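Local coordinates for protein probable porin (Pseudomonas aeruginosa, PDB 4FSP) that probably acts as an outer-membrane porin, a single-chain beta-barrel of the OprD family that lets small molecules pass across the outer membrane, at residues 192-197 against 255-260; 186-191 against 292-297; 307-312 against 392-397. All coordinates share one frame; numbering follows the deposited sequence.

Contact 1: 192-197 against 255-260; sequences AQADRF and GARGGR
Arg257 turns its CG to the side opposite the carbonyl carbon (chi1 -54°), beside its own backbone N, and then runs straight out to NE, which carries the guanidinium along the backbone of Ala192 and Gln193. Its NH1 donates to Gln193 O at 2.8 Å, with an N-H...O angle of 148°. The acceptor lies in the guanidinium plane, at its edge, while the donor sits 22° out of the carbonyl plane. At the root of the same side chain, Ala192 CB packs on Arg257 CB at 3.6 Å and reaches Arg257 O at 3.3 Å. Gly258 adds its N at 3.7 Å from Ala192 CB, so this small methyl fits closely against the turn spanning Ala256 to Gly259. A water gathers the polar end: it takes a bond from Asp195 N and gives one to Asp195 OD2 (2.8 Å), and receives a weak, long one from Arg257 NH1. This links the arginine indirectly to a carboxylate 5.1 Å away, measured from NH1 to Asp195 OD2, which may add a mild electrostatic pull. The contact is loop packing at the rim of the beta-barrel, where the hairpin loop between strands 240-252 and 262-273 leans on the start of strand 193-205.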
# COMPACT_ATOMS: atom_id res chain seq x y z
N ALA A 192 8.72 -18.50 -4.22
CA ALA A 192 10.07 -18.24 -4.69
C ALA A 192 10.72 -17.02 -4.04
O ALA A 192 10.05 -16.03 -3.74
CB ALA A 192 10.05 -18.08 -6.19
N GLN A 193 12.03 -17.10 -3.82
CA GLN A 193 12.78 -15.99 -3.23
C GLN A 193 13.87 -15.50 -4.16
O GLN A 193 14.34 -16.25 -5.02
CB GLN A 193 13.42 -16.44 -1.92
CG GLN A 193 12.43 -16.79 -0.83
CD GLN A 193 12.73 -18.12 -0.20
OE1 GLN A 193 13.09 -19.08 -0.89
NE2 GLN A 193 12.60 -18.20 1.12
N ALA A 194 14.28 -14.24 -3.99
CA ALA A 194 15.40 -13.71 -4.76
C ALA A 194 16.24 -12.71 -3.97
O ALA A 194 15.82 -12.21 -2.93
CB ALA A 194 14.92 -13.08 -6.06
N ASP A 195 17.42 -12.40 -4.51
CA ASP A 195 18.33 -11.46 -3.87
C ASP A 195 18.02 -10.03 -4.26
O ASP A 195 18.41 -9.10 -3.56
CB ASP A 195 19.78 -11.75 -4.27
CG ASP A 195 20.26 -13.10 -3.80
OD1 ASP A 195 20.52 -13.24 -2.59
OD2 ASP A 195 20.39 -14.00 -4.65
N ARG A 196 17.34 -9.86 -5.39
CA ARG A 196 17.16 -8.54 -5.97
C ARG A 196 15.76 -8.33 -6.52
O ARG A 196 15.21 -9.20 -7.19
CB ARG A 196 18.15 -8.33 -7.13
CG ARG A 196 19.61 -8.50 -6.78
CD ARG A 196 20.05 -7.44 -5.79
NE ARG A 196 21.51 -7.36 -5.69
CZ ARG A 196 22.24 -7.97 -4.76
NH1 ARG A 196 21.65 -8.72 -3.83
NH2 ARG A 196 23.55 -7.83 -4.76
N PHE A 197 15.21 -7.16 -6.23
CA PHE A 197 13.99 -6.73 -6.87
C PHE A 197 14.29 -5.40 -7.56
O PHE A 197 14.68 -4.44 -6.91
CB PHE A 197 12.87 -6.53 -5.84
CG PHE A 197 11.54 -6.18 -6.47
CD1 PHE A 197 10.71 -7.17 -6.97
CD2 PHE A 197 11.13 -4.86 -6.55
CE1 PHE A 197 9.48 -6.86 -7.55
CE2 PHE A 197 9.90 -4.54 -7.13
CZ PHE A 197 9.08 -5.54 -7.63
N GLY A 255 15.22 -18.11 -14.18
CA GLY A 255 15.04 -19.46 -13.65
C GLY A 255 13.63 -19.83 -13.21
O GLY A 255 13.37 -21.00 -12.90
N ALA A 256 12.73 -18.85 -13.19
CA ALA A 256 11.31 -19.09 -12.89
C ALA A 256 11.12 -19.93 -11.63
O ALA A 256 10.46 -20.96 -11.67
CB ALA A 256 10.62 -19.78 -14.07
N ARG A 257 11.67 -19.49 -10.52
CA ARG A 257 11.58 -20.27 -9.30
C ARG A 257 10.15 -20.35 -8.76
O ARG A 257 9.90 -21.03 -7.77
CB ARG A 257 12.50 -19.68 -8.23
CG ARG A 257 13.95 -19.52 -8.67
CD ARG A 257 14.77 -18.81 -7.59
NE ARG A 257 16.18 -18.72 -7.94
CZ ARG A 257 17.06 -17.93 -7.33
NH1 ARG A 257 16.69 -17.14 -6.33
NH2 ARG A 257 18.33 -17.93 -7.73
N GLY A 258 9.22 -19.67 -9.44
CA GLY A 258 7.85 -19.55 -8.97
C GLY A 258 6.69 -20.49 -9.32
O GLY A 258 5.72 -20.50 -8.57
N GLY A 259 6.69 -21.23 -10.43
CA GLY A 259 7.60 -21.14 -11.55
C GLY A 259 6.97 -20.41 -12.73
O GLY A 259 7.04 -19.19 -12.81
N ARG A 260 6.35 -21.14 -13.64
CA ARG A 260 5.77 -20.50 -14.81
C ARG A 260 4.57 -19.64 -14.42
O ARG A 260 3.67 -20.09 -13.71
CB ARG A 260 5.33 -21.52 -15.86
CG ARG A 260 4.84 -20.88 -17.14
CD ARG A 260 4.19 -21.89 -18.07
NE ARG A 260 2.76 -22.02 -17.84
CZ ARG A 260 1.84 -21.24 -18.41
NH1 ARG A 260 2.19 -20.28 -19.26
NH2 ARG A 260 0.55 -21.43 -18.14
O HOH W 1 18.08 -14.17 -6.22

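Contact 2: 186-191 against 292-297; sequences RRFAGA and GFPYLE
Phe188 overlaps Pro294 with the far end of its ring, CZ lying 3.8 Å from Pro294 CB and 3.7 Å from Pro294 CA. The ring's edge also meets the preceding backbone, with CE1 3.6 Å from Gly292 O near the ring plane. One face of the ring is occupied from within its own segment by Arg187 CB, which sits over the centre. With CG opposite the carbonyl carbon (chi1 -49°), the ring reaches across to 292-297. Both segments are loops of the barrel, and 292-297 belongs to the long excursion between strands 278-288 and 318-327, consistent with the inward-folded loops that narrow the channel in OprD-family porins. Polar links between the two loops run through water. One water donates to Arg187 O and accepts from Gly292 N; another accepts from Arg187 NH1 at 2.9 Å and donates to Phe293 O at 2.8 Å. The Arg187 guanidinium presents its edge to the edge of the Tyr295 ring, NH1 to CE1 4.3 Å. It is fixed by salt bridges to Asp311 and Glu314, and Asp311 also takes a hydrogen bond from Tyr295 OH. Farther along, the extended Glu297 side chain brings OE2 to within 3.8 Å of Ala191 CB.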
# COMPACT_ATOMS: atom_id res chain seq x y z
N ARG A 186 -1.94 -21.17 -2.83
CA ARG A 186 -1.12 -21.93 -3.79
C ARG A 186 -1.22 -21.47 -5.25
O ARG A 186 -1.11 -22.28 -6.17
CB ARG A 186 -1.46 -23.43 -3.71
CG ARG A 186 -1.75 -23.93 -2.30
CD ARG A 186 -2.34 -25.34 -2.31
NE ARG A 186 -1.30 -26.37 -2.36
CZ ARG A 186 -1.13 -27.22 -3.37
NH1 ARG A 186 -1.94 -27.16 -4.41
NH2 ARG A 186 -0.16 -28.12 -3.32
N ARG A 187 -1.43 -20.17 -5.47
CA ARG A 187 -1.59 -19.63 -6.83
C ARG A 187 -0.42 -19.94 -7.75
O ARG A 187 -0.59 -20.07 -8.97
CB ARG A 187 -1.78 -18.11 -6.78
CG ARG A 187 -3.15 -17.68 -6.32
CD ARG A 187 -3.14 -16.24 -5.87
NE ARG A 187 -4.46 -15.84 -5.39
CZ ARG A 187 -4.73 -14.67 -4.84
NH1 ARG A 187 -3.77 -13.76 -4.71
NH2 ARG A 187 -5.96 -14.41 -4.43
N PHE A 188 0.75 -20.07 -7.16
CA PHE A 188 1.96 -20.34 -7.91
C PHE A 188 2.57 -21.65 -7.42
O PHE A 188 2.01 -22.29 -6.53
CB PHE A 188 2.90 -19.16 -7.72
CG PHE A 188 2.23 -17.84 -7.96
CD1 PHE A 188 1.73 -17.52 -9.23
CD2 PHE A 188 2.05 -16.93 -6.92
CE1 PHE A 188 1.09 -16.32 -9.46
CE2 PHE A 188 1.40 -15.72 -7.14
CZ PHE A 188 0.92 -15.41 -8.41
N ALA A 189 3.70 -22.06 -7.99
CA ALA A 189 4.32 -23.33 -7.62
C ALA A 189 4.84 -23.35 -6.17
O ALA A 189 4.70 -24.34 -5.46
CB ALA A 189 5.43 -23.69 -8.59
N GLY A 190 5.45 -22.25 -5.75
CA GLY A 190 5.93 -22.09 -4.39
C GLY A 190 6.21 -20.63 -4.13
O GLY A 190 6.03 -19.81 -5.03
N ALA A 191 6.63 -20.27 -2.91
CA ALA A 191 6.94 -18.86 -2.63
C ALA A 191 8.39 -18.55 -2.93
O ALA A 191 9.19 -18.34 -2.02
CB ALA A 191 6.58 -18.46 -1.20
N GLY A 292 -2.94 -16.16 -11.08
CA GLY A 292 -3.40 -15.01 -10.34
C GLY A 292 -2.36 -13.91 -10.31
O GLY A 292 -1.30 -14.01 -10.95
N PHE A 293 -2.65 -12.85 -9.55
CA PHE A 293 -1.85 -11.64 -9.54
C PHE A 293 -0.69 -11.75 -8.55
O PHE A 293 -0.90 -11.89 -7.35
CB PHE A 293 -2.75 -10.47 -9.15
CG PHE A 293 -2.05 -9.14 -9.16
CD1 PHE A 293 -1.85 -8.44 -10.35
CD2 PHE A 293 -1.60 -8.59 -7.98
CE1 PHE A 293 -1.18 -7.21 -10.35
CE2 PHE A 293 -0.94 -7.34 -7.97
CZ PHE A 293 -0.73 -6.66 -9.15
N PRO A 294 0.55 -11.65 -9.04
CA PRO A 294 1.69 -11.78 -8.14
C PRO A 294 2.08 -10.45 -7.53
O PRO A 294 1.92 -9.37 -8.14
CB PRO A 294 2.82 -12.24 -9.07
CG PRO A 294 2.50 -11.57 -10.37
CD PRO A 294 0.97 -11.45 -10.44
N TYR A 295 2.60 -10.54 -6.30
CA TYR A 295 3.15 -9.41 -5.56
C TYR A 295 4.00 -9.94 -4.41
O TYR A 295 3.96 -11.13 -4.11
CB TYR A 295 2.04 -8.47 -5.07
CG TYR A 295 0.90 -9.08 -4.24
CD1 TYR A 295 -0.08 -9.88 -4.84
CD2 TYR A 295 0.76 -8.77 -2.90
CE1 TYR A 295 -1.14 -10.39 -4.09
CE2 TYR A 295 -0.29 -9.27 -2.15
CZ TYR A 295 -1.24 -10.07 -2.75
OH TYR A 295 -2.28 -10.56 -2.00
N LEU A 296 4.79 -9.08 -3.78
CA LEU A 296 5.78 -9.55 -2.80
C LEU A 296 5.16 -9.81 -1.43
O LEU A 296 4.22 -9.11 -1.02
CB LEU A 296 6.93 -8.55 -2.65
CG LEU A 296 7.66 -8.18 -3.94
CD1 LEU A 296 8.62 -7.01 -3.71
CD2 LEU A 296 8.39 -9.39 -4.49
N GLU A 297 5.69 -10.80 -0.72
CA GLU A 297 5.42 -10.95 0.71
C GLU A 297 5.69 -9.62 1.43
O GLU A 297 6.68 -8.93 1.13
CB GLU A 297 6.32 -12.03 1.32
CG GLU A 297 6.05 -13.43 0.83
CD GLU A 297 6.79 -14.48 1.65
OE1 GLU A 297 7.53 -14.09 2.58
OE2 GLU A 297 6.63 -15.69 1.36
O HOH W 2 -2.87 -18.79 -9.98
O HOH W 3 -0.89 -13.75 -5.23

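Contact 3: 307-312 against 392-397; sequences GQYNDF and RDIDEN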
# COMPACT_ATOMS: atom_id res chain seq x y z
N GLY A 307 -9.71 -6.11 -0.31
CA GLY A 307 -10.41 -5.79 0.93
C GLY A 307 -9.53 -5.93 2.16
O GLY A 307 -8.28 -5.94 2.07
N GLN A 308 -10.18 -6.03 3.31
CA GLN A 308 -9.47 -6.20 4.58
C GLN A 308 -8.83 -7.58 4.61
O GLN A 308 -7.79 -7.77 5.23
CB GLN A 308 -10.44 -6.02 5.77
CG GLN A 308 -9.80 -6.18 7.16
CD GLN A 308 -10.81 -6.02 8.31
OE1 GLN A 308 -11.75 -5.21 8.21
NE2 GLN A 308 -10.61 -6.77 9.39
N TYR A 309 -9.43 -8.55 3.92
CA TYR A 309 -8.89 -9.91 3.93
C TYR A 309 -8.50 -10.43 2.54
O TYR A 309 -7.38 -10.91 2.34
CB TYR A 309 -9.88 -10.88 4.57
CG TYR A 309 -9.35 -12.29 4.64
CD1 TYR A 309 -8.30 -12.62 5.49
CD2 TYR A 309 -9.90 -13.30 3.86
CE1 TYR A 309 -7.80 -13.91 5.55
CE2 TYR A 309 -9.41 -14.60 3.92
CZ TYR A 309 -8.36 -14.90 4.77
OH TYR A 309 -7.88 -16.19 4.83
N ASN A 310 -9.41 -10.35 1.58
CA ASN A 310 -9.19 -11.01 0.29
C ASN A 310 -8.79 -10.02 -0.78
O ASN A 310 -9.12 -8.83 -0.69
CB ASN A 310 -10.44 -11.79 -0.15
CG ASN A 310 -10.18 -12.68 -1.37
OD1 ASN A 310 -9.22 -13.47 -1.38
ND2 ASN A 310 -11.03 -12.56 -2.39
N ASP A 311 -8.09 -10.51 -1.80
CA ASP A 311 -7.60 -9.65 -2.87
C ASP A 311 -8.25 -9.98 -4.21
O ASP A 311 -7.93 -9.37 -5.23
CB ASP A 311 -6.08 -9.75 -2.97
CG ASP A 311 -5.60 -11.18 -3.20
OD1 ASP A 311 -6.45 -12.08 -3.36
OD2 ASP A 311 -4.37 -11.41 -3.25
N PHE A 312 -9.16 -10.94 -4.19
CA PHE A 312 -9.92 -11.32 -5.38
C PHE A 312 -9.01 -11.43 -6.59
O PHE A 312 -9.26 -10.79 -7.61
CB PHE A 312 -11.04 -10.30 -5.60
CG PHE A 312 -12.03 -10.29 -4.47
CD1 PHE A 312 -11.78 -9.54 -3.32
CD2 PHE A 312 -13.18 -11.07 -4.53
CE1 PHE A 312 -12.67 -9.55 -2.26
CE2 PHE A 312 -14.08 -11.08 -3.47
CZ PHE A 312 -13.82 -10.34 -2.33
N ARG A 392 -10.81 -20.96 2.90
CA ARG A 392 -11.40 -20.97 4.23
C ARG A 392 -12.14 -19.67 4.54
O ARG A 392 -11.58 -18.57 4.42
CB ARG A 392 -10.34 -21.26 5.28
CG ARG A 392 -9.68 -22.62 5.08
CD ARG A 392 -8.64 -22.92 6.15
NE ARG A 392 -9.26 -23.28 7.42
CZ ARG A 392 -8.65 -23.18 8.60
NH1 ARG A 392 -7.41 -22.71 8.67
NH2 ARG A 392 -9.28 -23.54 9.71
N ASP A 393 -13.41 -19.82 4.92
CA ASP A 393 -14.23 -18.69 5.35
C ASP A 393 -13.71 -18.08 6.64
O ASP A 393 -13.22 -18.80 7.52
CB ASP A 393 -15.68 -19.15 5.55
CG ASP A 393 -16.30 -19.70 4.29
OD1 ASP A 393 -15.60 -19.80 3.26
OD2 ASP A 393 -17.49 -20.06 4.35
N ILE A 394 -13.85 -16.76 6.76
CA ILE A 394 -13.30 -16.02 7.89
C ILE A 394 -14.21 -14.85 8.33
O ILE A 394 -14.92 -14.24 7.50
CB ILE A 394 -11.88 -15.48 7.53
CG1 ILE A 394 -10.93 -15.58 8.70
CG2 ILE A 394 -11.92 -14.03 7.05
CD1 ILE A 394 -9.56 -15.08 8.34
N ASP A 395 -14.20 -14.57 9.63
CA ASP A 395 -14.72 -13.32 10.19
C ASP A 395 -13.58 -12.69 10.96
O ASP A 395 -12.84 -13.39 11.66
CB ASP A 395 -15.89 -13.57 11.15
CG ASP A 395 -17.17 -13.97 10.45
OD1 ASP A 395 -17.10 -14.63 9.39
OD2 ASP A 395 -18.26 -13.62 10.96
N GLU A 396 -13.44 -11.38 10.85
CA GLU A 396 -12.26 -10.72 11.43
C GLU A 396 -12.53 -9.31 11.93
O GLU A 396 -13.24 -8.53 11.29
CB GLU A 396 -11.13 -10.69 10.40
CG GLU A 396 -9.84 -10.04 10.89
CD GLU A 396 -8.84 -9.85 9.77
OE1 GLU A 396 -8.10 -10.82 9.48
OE2 GLU A 396 -8.79 -8.75 9.18
N ASN A 397 -11.95 -8.99 13.08
CA ASN A 397 -11.95 -7.63 13.60
C ASN A 397 -10.55 -7.12 13.85
O ASN A 397 -9.71 -7.83 14.39
CB ASN A 397 -12.73 -7.55 14.91
CG ASN A 397 -14.21 -7.62 14.70
OD1 ASN A 397 -14.87 -6.60 14.50
ND2 ASN A 397 -14.74 -8.83 14.72
O HOH W 4 -7.13 -9.42 7.08
O HOH W 5 -9.10 -17.91 3.54
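Tyr309 lays one face of its ring on Ile394: CG2 stands 3.9 Å from the ring centroid and 12° off the normal, a CH-pi contact, while the other branch puts CD1 3.5 Å from Tyr309 CE1. The ring gets there because CG points opposite the backbone N (chi1 -178°), throwing it out toward the strand. Beside this apolar patch, Gln308 NE2 donates to Glu396 OE2 at 2.7 Å. The bond is nearly straight, 164°, and uses the anti lone pair of the carboxylate oxygen, with amide and carboxylate close to coplanar. Two waters extend the interface. One lies 2.6 Å from Gln308 O and 2.8 Å from Glu396 OE2. The other lies 2.5 Å from Tyr309 OH and donates to Arg392 O at 2.7 Å, tying the end of the ring to the chain ahead of the strand. In the next shell, Glu396 is held by salt bridges from Arg36 through OE1 and from Arg398 through OE2, which would probably favour its ionised form. On the loop side, the Glu360 carboxylate receives the backbone N-H groups of Tyr309 and Asn310, and Asp362 receives that of Gln308. The loop thus rests on the barrel wall near strand 394-406, whose antiparallel pairing with strand 24-38 closes the cylinder, consistent with the inward-folded loops of OprD-family porins.

How the contacts relate
Following the chain, 186-191 leads directly into 192-197, the start of strand 193-205. Contact 1 closes first, when the hairpin loop at 255-260 returns to it after three intervening strands. Contact 2 closes later, at 292-297, and its longer loop encloses the whole of contact 1. The two touch, with Phe188 and Ala189 packing on Gly258. Contact 3 opens only afterwards, at 307-312, and closes at 392-397 near the end of the chain. Contacts 2 and 3 are joined through Asp311, whereas contacts 1 and 3 stay about 15 Å apart at their nearest atoms. Together they tie rim loops, an inward excursion and the barrel's closing strand.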